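Local atomic coordinates of ethylbenzene dehydrogenase alpha-subunit (Aromatoleum aromaticum, PDB entry 2IVF), a protein that belongs to the molybdopterin oxidoreductase family and, as the alpha-subunit of its enzyme, holds a molybdenum atom, two pterin guanosine dinucleotides and an iron/sulfur cluster. Residues 577-591 and 942-954. Numbering follows the deposited sequence.
Sequences YLDEAKEKGWWTNDH and PLHLAGGYEQFRY. With GOL (glycerol), chain I.
The indole of W586 lies against the backbone of G947 and G948: G947 CA stands 3.6 Å from the centroid of the five-membered ring and 18° off its normal, a CH-pi contact over the face, and G947 N and G948 N sit above the same face, both offset toward the rim. On the opposite face K584 CB rests over the ring centre. W587 carries C3 of a glycerol, probably from the crystallisation liquor, over one face; A581 CB, H591 CG and L945 C lie in plane at its edge. W587 NE1 donates to L945 O at 2.9 Å, the oxygen tilted out of the ring plane and the N-H...O angle of 146° showing a moderately bent bond. W587 CZ3 reaches Y954 CB (3.7 Å), the side chains crossing at about a right angle. W587 CE3 covers one face of H591, whose CE1 lies in plane at the edge of Y954, the two rings meeting rim to rim.

Helix 574-583 ends in a Schellman motif with G585 at positive phi. The 3-10 turn 942-945 packs on the helix side through Y577, L578 and A581, and the following glycines on W586 beyond its end.

L945 CD2 lies 3.9 Å from L578 CD1, and L945 CD1 3.5 Å from L578 N, close to Y577 CB. P942 CB lies 3.5 Å from Y577 CD2, obliquely to the ring. Glycerol O3 accepts from Y954 N at 3.0 Å, whereas Y954 OH bonds to D216.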
loop_
_atom_site.group_PDB
_atom_site.type_symbol
_atom_site.label_atom_id
_atom_site.label_comp_id
_atom_site.label_asym_id
_atom_site.label_seq_id
_atom_site.Cartn_x
_atom_site.Cartn_y
_atom_site.Cartn_z
ATOM N N TYR A 577 -27.075 11.341 -26.737
ATOM C CA TYR A 577 -27.375 9.945 -26.489
ATOM C C TYR A 577 -28.314 9.770 -25.282
ATOM O O TYR A 577 -29.256 8.986 -25.342
ATOM C CB TYR A 577 -26.090 9.156 -26.262
ATOM C CG TYR A 577 -25.366 8.726 -27.533
ATOM C CD1 TYR A 577 -25.819 7.642 -28.282
ATOM C CD2 TYR A 577 -24.209 9.370 -27.952
ATOM C CE1 TYR A 577 -25.124 7.206 -29.438
ATOM C CE2 TYR A 577 -23.512 8.959 -29.105
ATOM C CZ TYR A 577 -23.966 7.877 -29.854
ATOM O OH TYR A 577 -23.277 7.487 -31.013
ATOM N N LEU A 578 -28.074 10.519 -24.204
ATOM C CA LEU A 578 -28.980 10.493 -23.038
ATOM C C LEU A 578 -30.421 10.837 -23.400
ATOM O O LEU A 578 -31.358 10.128 -23.017
ATOM C CB LEU A 578 -28.480 11.461 -21.960
ATOM C CG LEU A 578 -29.290 11.597 -20.667
ATOM C CD1 LEU A 578 -29.447 10.293 -19.941
ATOM C CD2 LEU A 578 -28.596 12.607 -19.791
ATOM N N ASP A 579 -30.595 11.937 -24.124
ATOM C CA ASP A 579 -31.928 12.332 -24.553
ATOM C C ASP A 579 -32.615 11.248 -25.355
ATOM O O ASP A 579 -33.811 11.043 -25.206
ATOM C CB ASP A 579 -31.881 13.620 -25.375
ATOM C CG ASP A 579 -31.759 14.859 -24.505
ATOM O OD1 ASP A 579 -31.571 14.734 -23.257
ATOM O OD2 ASP A 579 -31.840 15.964 -25.083
ATOM N N GLU A 580 -31.869 10.597 -26.244
ATOM C CA GLU A 580 -32.411 9.532 -27.078
ATOM C C GLU A 580 -32.798 8.341 -26.200
ATOM O O GLU A 580 -33.853 7.738 -26.358
ATOM C CB GLU A 580 -31.369 9.107 -28.110
ATOM C CG GLU A 580 -31.935 8.140 -29.116
ATOM C CD GLU A 580 -30.879 7.443 -29.934
ATOM O OE1 GLU A 580 -29.758 7.967 -30.067
ATOM O OE2 GLU A 580 -31.183 6.362 -30.463
ATOM N N ALA A 581 -31.928 8.027 -25.262
ATOM C CA ALA A 581 -32.156 6.937 -24.334
ATOM C C ALA A 581 -33.370 7.165 -23.453
ATOM O O ALA A 581 -34.175 6.249 -23.282
ATOM C CB ALA A 581 -30.933 6.693 -23.487
ATOM N N LYS A 582 -33.546 8.369 -22.916
ATOM C CA LYS A 582 -34.780 8.616 -22.129
ATOM C C LYS A 582 -36.018 8.733 -22.953
ATOM O O LYS A 582 -37.101 8.419 -22.467
ATOM C CB LYS A 582 -34.685 9.777 -21.144
ATOM C CG LYS A 582 -34.213 11.089 -21.654
ATOM C CD LYS A 582 -33.113 11.614 -20.658
ATOM C CE LYS A 582 -33.696 12.213 -19.355
ATOM N NZ LYS A 582 -34.577 13.363 -19.615
ATOM N N GLU A 583 -35.877 9.169 -24.192
ATOM C CA GLU A 583 -37.018 9.202 -25.100
ATOM C C GLU A 583 -37.533 7.790 -25.301
ATOM O O GLU A 583 -38.727 7.587 -25.398
ATOM C CB GLU A 583 -36.645 9.825 -26.445
ATOM C CG GLU A 583 -37.785 10.509 -27.118
ATOM C CD GLU A 583 -38.320 11.688 -26.308
ATOM O OE1 GLU A 583 -37.522 12.327 -25.575
ATOM O OE2 GLU A 583 -39.535 11.965 -26.403
ATOM N N LYS A 584 -36.622 6.824 -25.349
ATOM C CA LYS A 584 -36.963 5.412 -25.573
ATOM C C LYS A 584 -37.352 4.660 -24.293
ATOM O O LYS A 584 -37.717 3.495 -24.339
ATOM C CB LYS A 584 -35.821 4.703 -26.332
ATOM C CG LYS A 584 -35.674 5.229 -27.761
ATOM C CD LYS A 584 -34.496 4.625 -28.527
ATOM C CE LYS A 584 -34.531 5.139 -29.961
ATOM N NZ LYS A 584 -33.327 4.742 -30.746
ATOM N N GLY A 585 -37.311 5.334 -23.153
ATOM C CA GLY A 585 -37.756 4.736 -21.912
ATOM C C GLY A 585 -36.664 3.897 -21.301
ATOM O O GLY A 585 -36.917 3.087 -20.385
ATOM N N TRP A 586 -35.435 4.094 -21.775
ATOM C CA TRP A 586 -34.317 3.300 -21.267
ATOM C C TRP A 586 -33.828 3.779 -19.909
ATOM O O TRP A 586 -33.207 3.002 -19.172
ATOM C CB TRP A 586 -33.176 3.283 -22.279
ATOM C CG TRP A 586 -33.508 2.553 -23.496
ATOM C CD1 TRP A 586 -34.582 1.706 -23.698
ATOM C CD2 TRP A 586 -32.803 2.604 -24.735
ATOM N NE1 TRP A 586 -34.573 1.238 -24.986
ATOM C CE2 TRP A 586 -33.489 1.769 -25.641
ATOM C CE3 TRP A 586 -31.659 3.287 -25.174
ATOM C CZ2 TRP A 586 -33.060 1.591 -26.951
ATOM C CZ3 TRP A 586 -31.236 3.106 -26.462
ATOM C CH2 TRP A 586 -31.928 2.269 -27.341
ATOM N N TRP A 587 -34.065 5.053 -19.593
ATOM C CA TRP A 587 -33.823 5.555 -18.249
ATOM C C TRP A 587 -35.078 6.248 -17.808
ATOM O O TRP A 587 -35.644 6.997 -18.581
ATOM C CB TRP A 587 -32.626 6.509 -18.209
ATOM C CG TRP A 587 -31.401 5.848 -18.794
ATOM C CD1 TRP A 587 -30.971 5.952 -20.082
ATOM C CD2 TRP A 587 -30.517 4.914 -18.150
ATOM N NE1 TRP A 587 -29.862 5.175 -20.276
ATOM C CE2 TRP A 587 -29.543 4.546 -19.100
ATOM C CE3 TRP A 587 -30.416 4.400 -16.848
ATOM C CZ2 TRP A 587 -28.516 3.652 -18.806
ATOM C CZ3 TRP A 587 -29.390 3.530 -16.556
ATOM C CH2 TRP A 587 -28.441 3.171 -17.527
ATOM N N THR A 588 -35.478 5.990 -16.557
ATOM C CA THR A 588 -36.735 6.468 -15.964
ATOM C C THR A 588 -36.450 7.445 -14.828
ATOM O O THR A 588 -35.285 7.723 -14.528
ATOM C CB THR A 588 -37.511 5.293 -15.408
ATOM O OG1 THR A 588 -36.800 4.732 -14.296
ATOM C CG2 THR A 588 -37.720 4.219 -16.503
ATOM N N ASN A 589 -37.503 7.968 -14.190
ATOM C CA ASN A 589 -37.316 8.885 -13.055
ATOM C C ASN A 589 -36.753 8.225 -11.812
ATOM O O ASN A 589 -36.340 8.927 -10.866
ATOM C CB ASN A 589 -38.620 9.616 -12.666
ATOM C CG ASN A 589 -38.346 10.936 -11.830
ATOM O OD1 ASN A 589 -37.467 10.982 -10.915
ATOM N ND2 ASN A 589 -39.072 11.993 -12.165
ATOM N N ASP A 590 -36.759 6.895 -11.754
ATOM C CA ASP A 590 -36.117 6.219 -10.611
ATOM C C ASP A 590 -34.617 6.040 -10.775
ATOM O O ASP A 590 -33.931 5.636 -9.830
ATOM C CB ASP A 590 -36.795 4.888 -10.301
ATOM C CG ASP A 590 -38.181 5.083 -9.709
ATOM O OD1 ASP A 590 -38.514 6.231 -9.320
ATOM O OD2 ASP A 590 -38.926 4.092 -9.620
ATOM N N HIS A 591 -34.142 6.339 -11.980
ATOM C CA HIS A 591 -32.709 6.453 -12.315
ATOM C C HIS A 591 -32.214 7.890 -12.242
ATOM O O HIS A 591 -31.122 8.163 -11.821
ATOM C CB HIS A 591 -32.434 5.946 -13.748
ATOM C CG HIS A 591 -32.805 4.513 -13.969
ATOM N ND1 HIS A 591 -32.294 3.494 -13.194
ATOM C CD2 HIS A 591 -33.649 3.931 -14.852
ATOM C CE1 HIS A 591 -32.793 2.340 -13.613
ATOM N NE2 HIS A 591 -33.634 2.583 -14.607
ATOM N N PRO A 942 -20.741 7.147 -23.858
ATOM C CA PRO A 942 -22.153 7.309 -24.178
ATOM C C PRO A 942 -22.895 6.021 -24.569
ATOM O O PRO A 942 -24.103 5.944 -24.360
ATOM C CB PRO A 942 -22.136 8.269 -25.367
ATOM C CG PRO A 942 -20.937 8.995 -25.238
ATOM C CD PRO A 942 -19.915 7.996 -24.719
ATOM N N LEU A 943 -22.169 5.028 -25.124
ATOM C CA LEU A 943 -22.799 3.781 -25.566
ATOM C C LEU A 943 -23.351 3.038 -24.351
ATOM O O LEU A 943 -24.262 2.229 -24.475
ATOM C CB LEU A 943 -21.807 2.880 -26.305
ATOM C CG LEU A 943 -21.328 3.388 -27.666
ATOM C CD1 LEU A 943 -20.438 2.296 -28.292
ATOM C CD2 LEU A 943 -22.507 3.739 -28.518
ATOM N N HIS A 944 -22.847 3.362 -23.173
ATOM C CA HIS A 944 -23.375 2.766 -21.953
ATOM C C HIS A 944 -24.669 3.351 -21.419
ATOM O O HIS A 944 -25.128 2.928 -20.378
ATOM C CB HIS A 944 -22.300 2.685 -20.895
ATOM C CG HIS A 944 -21.115 1.900 -21.332
ATOM N ND1 HIS A 944 -20.039 1.661 -20.498
ATOM C CD2 HIS A 944 -20.861 1.223 -22.479
ATOM C CE1 HIS A 944 -19.126 0.964 -21.154
ATOM N NE2 HIS A 944 -19.615 0.649 -22.345
ATOM N N LEU A 945 -25.296 4.243 -22.201
ATOM C CA LEU A 945 -26.657 4.684 -21.983
ATOM C C LEU A 945 -27.608 3.758 -22.727
ATOM O O LEU A 945 -28.806 3.863 -22.576
ATOM C CB LEU A 945 -26.815 6.121 -22.477
ATOM C CG LEU A 945 -26.088 7.170 -21.609
ATOM C CD1 LEU A 945 -25.835 8.453 -22.392
ATOM C CD2 LEU A 945 -26.885 7.439 -20.313
ATOM N N ALA A 946 -27.079 2.824 -23.514
ATOM C CA ALA A 946 -27.927 2.015 -24.378
ATOM C C ALA A 946 -28.849 1.121 -23.580
ATOM O O ALA A 946 -28.464 0.592 -22.570
ATOM C CB ALA A 946 -27.090 1.171 -25.342
ATOM N N GLY A 947 -30.065 0.938 -24.083
ATOM C CA GLY A 947 -30.962 -0.080 -23.580
ATOM C C GLY A 947 -31.497 -0.879 -24.757
ATOM O O GLY A 947 -30.886 -0.917 -25.826
ATOM N N GLY A 948 -32.636 -1.526 -24.559
ATOM C CA GLY A 948 -33.286 -2.295 -25.623
ATOM C C GLY A 948 -32.442 -3.472 -26.059
ATOM O O GLY A 948 -32.418 -3.822 -27.236
ATOM N N TYR A 949 -31.706 -4.058 -25.114
ATOM C CA TYR A 949 -30.901 -5.231 -25.386
ATOM C C TYR A 949 -30.694 -5.958 -24.068
ATOM O O TYR A 949 -30.352 -5.354 -23.061
ATOM C CB TYR A 949 -29.537 -4.811 -25.921
ATOM C CG TYR A 949 -28.903 -5.700 -26.943
ATOM C CD1 TYR A 949 -29.496 -5.875 -28.172
ATOM C CD2 TYR A 949 -27.665 -6.310 -26.699
ATOM C CE1 TYR A 949 -28.924 -6.636 -29.122
ATOM C CE2 TYR A 949 -27.060 -7.081 -27.666
ATOM C CZ TYR A 949 -27.715 -7.246 -28.879
ATOM O OH TYR A 949 -27.186 -7.969 -29.872
ATOM N N GLU A 950 -30.837 -7.264 -24.084
ATOM C CA GLU A 950 -30.812 -8.025 -22.845
ATOM C C GLU A 950 -29.712 -7.610 -21.886
ATOM O O GLU A 950 -29.970 -7.298 -20.705
ATOM C CB GLU A 950 -30.687 -9.513 -23.162
ATOM C CG GLU A 950 -30.892 -10.331 -21.926
ATOM C CD GLU A 950 -31.664 -11.596 -22.140
ATOM O OE1 GLU A 950 -32.266 -11.796 -23.231
ATOM O OE2 GLU A 950 -31.670 -12.394 -21.178
ATOM N N GLN A 951 -28.483 -7.609 -22.369
ATOM C CA GLN A 951 -27.346 -7.379 -21.475
ATOM C C GLN A 951 -26.996 -5.900 -21.288
ATOM O O GLN A 951 -26.046 -5.573 -20.598
ATOM C CB GLN A 951 -26.112 -8.131 -21.939
ATOM C CG GLN A 951 -25.601 -7.799 -23.346
ATOM C CD GLN A 951 -25.945 -8.906 -24.296
ATOM O OE1 GLN A 951 -27.123 -9.231 -24.453
ATOM N NE2 GLN A 951 -24.940 -9.505 -24.926
ATOM N N PHE A 952 -27.742 -5.021 -21.936
ATOM C CA PHE A 952 -27.604 -3.578 -21.740
ATOM C C PHE A 952 -28.622 -3.152 -20.697
ATOM O O PHE A 952 -29.815 -3.019 -20.993
ATOM C CB PHE A 952 -27.809 -2.833 -23.058
ATOM C CG PHE A 952 -26.747 -3.123 -24.123
ATOM C CD1 PHE A 952 -25.603 -3.846 -23.848
ATOM C CD2 PHE A 952 -26.913 -2.618 -25.405
ATOM C CE1 PHE A 952 -24.663 -4.092 -24.841
ATOM C CE2 PHE A 952 -25.984 -2.869 -26.408
ATOM C CZ PHE A 952 -24.864 -3.595 -26.130
ATOM N N ARG A 953 -28.162 -2.954 -19.469
ATOM C CA ARG A 953 -29.076 -2.722 -18.331
ATOM C C ARG A 953 -28.359 -2.202 -17.111
ATOM O O ARG A 953 -27.133 -2.245 -17.025
ATOM C CB ARG A 953 -29.816 -3.992 -17.947
ATOM C CG ARG A 953 -28.924 -5.108 -17.454
ATOM C CD ARG A 953 -29.558 -6.517 -17.670
ATOM N NE ARG A 953 -28.534 -7.587 -17.786
ATOM C CZ ARG A 953 -28.808 -8.843 -18.142
ATOM N NH1 ARG A 953 -30.044 -9.193 -18.421
ATOM N NH2 ARG A 953 -27.847 -9.750 -18.230
ATOM N N TYR A 954 -29.134 -1.695 -16.166
ATOM C CA TYR A 954 -28.595 -1.234 -14.917
ATOM C C TYR A 954 -29.309 -1.895 -13.753
ATOM O O TYR A 954 -30.548 -1.929 -13.683
ATOM C CB TYR A 954 -28.697 0.302 -14.783
ATOM C CG TYR A 954 -28.312 0.770 -13.390
ATOM C CD1 TYR A 954 -27.004 0.633 -12.933
ATOM C CD2 TYR A 954 -29.260 1.257 -12.494
ATOM C CE1 TYR A 954 -26.636 1.025 -11.628
ATOM C CE2 TYR A 954 -28.889 1.668 -11.202
ATOM C CZ TYR A 954 -27.597 1.528 -10.773
ATOM O OH TYR A 954 -27.220 1.901 -9.491
HETATM C C1 GOL I . -30.233 0.467 -20.038
HETATM O O1 GOL I . -28.986 0.768 -19.449
HETATM C C2 GOL I . -31.412 0.852 -19.167
HETATM O O2 GOL I . -32.590 0.337 -19.766
HETATM C C3 GOL I . -31.304 0.434 -17.703
HETATM O O3 GOL I . -31.663 -0.909 -17.495
#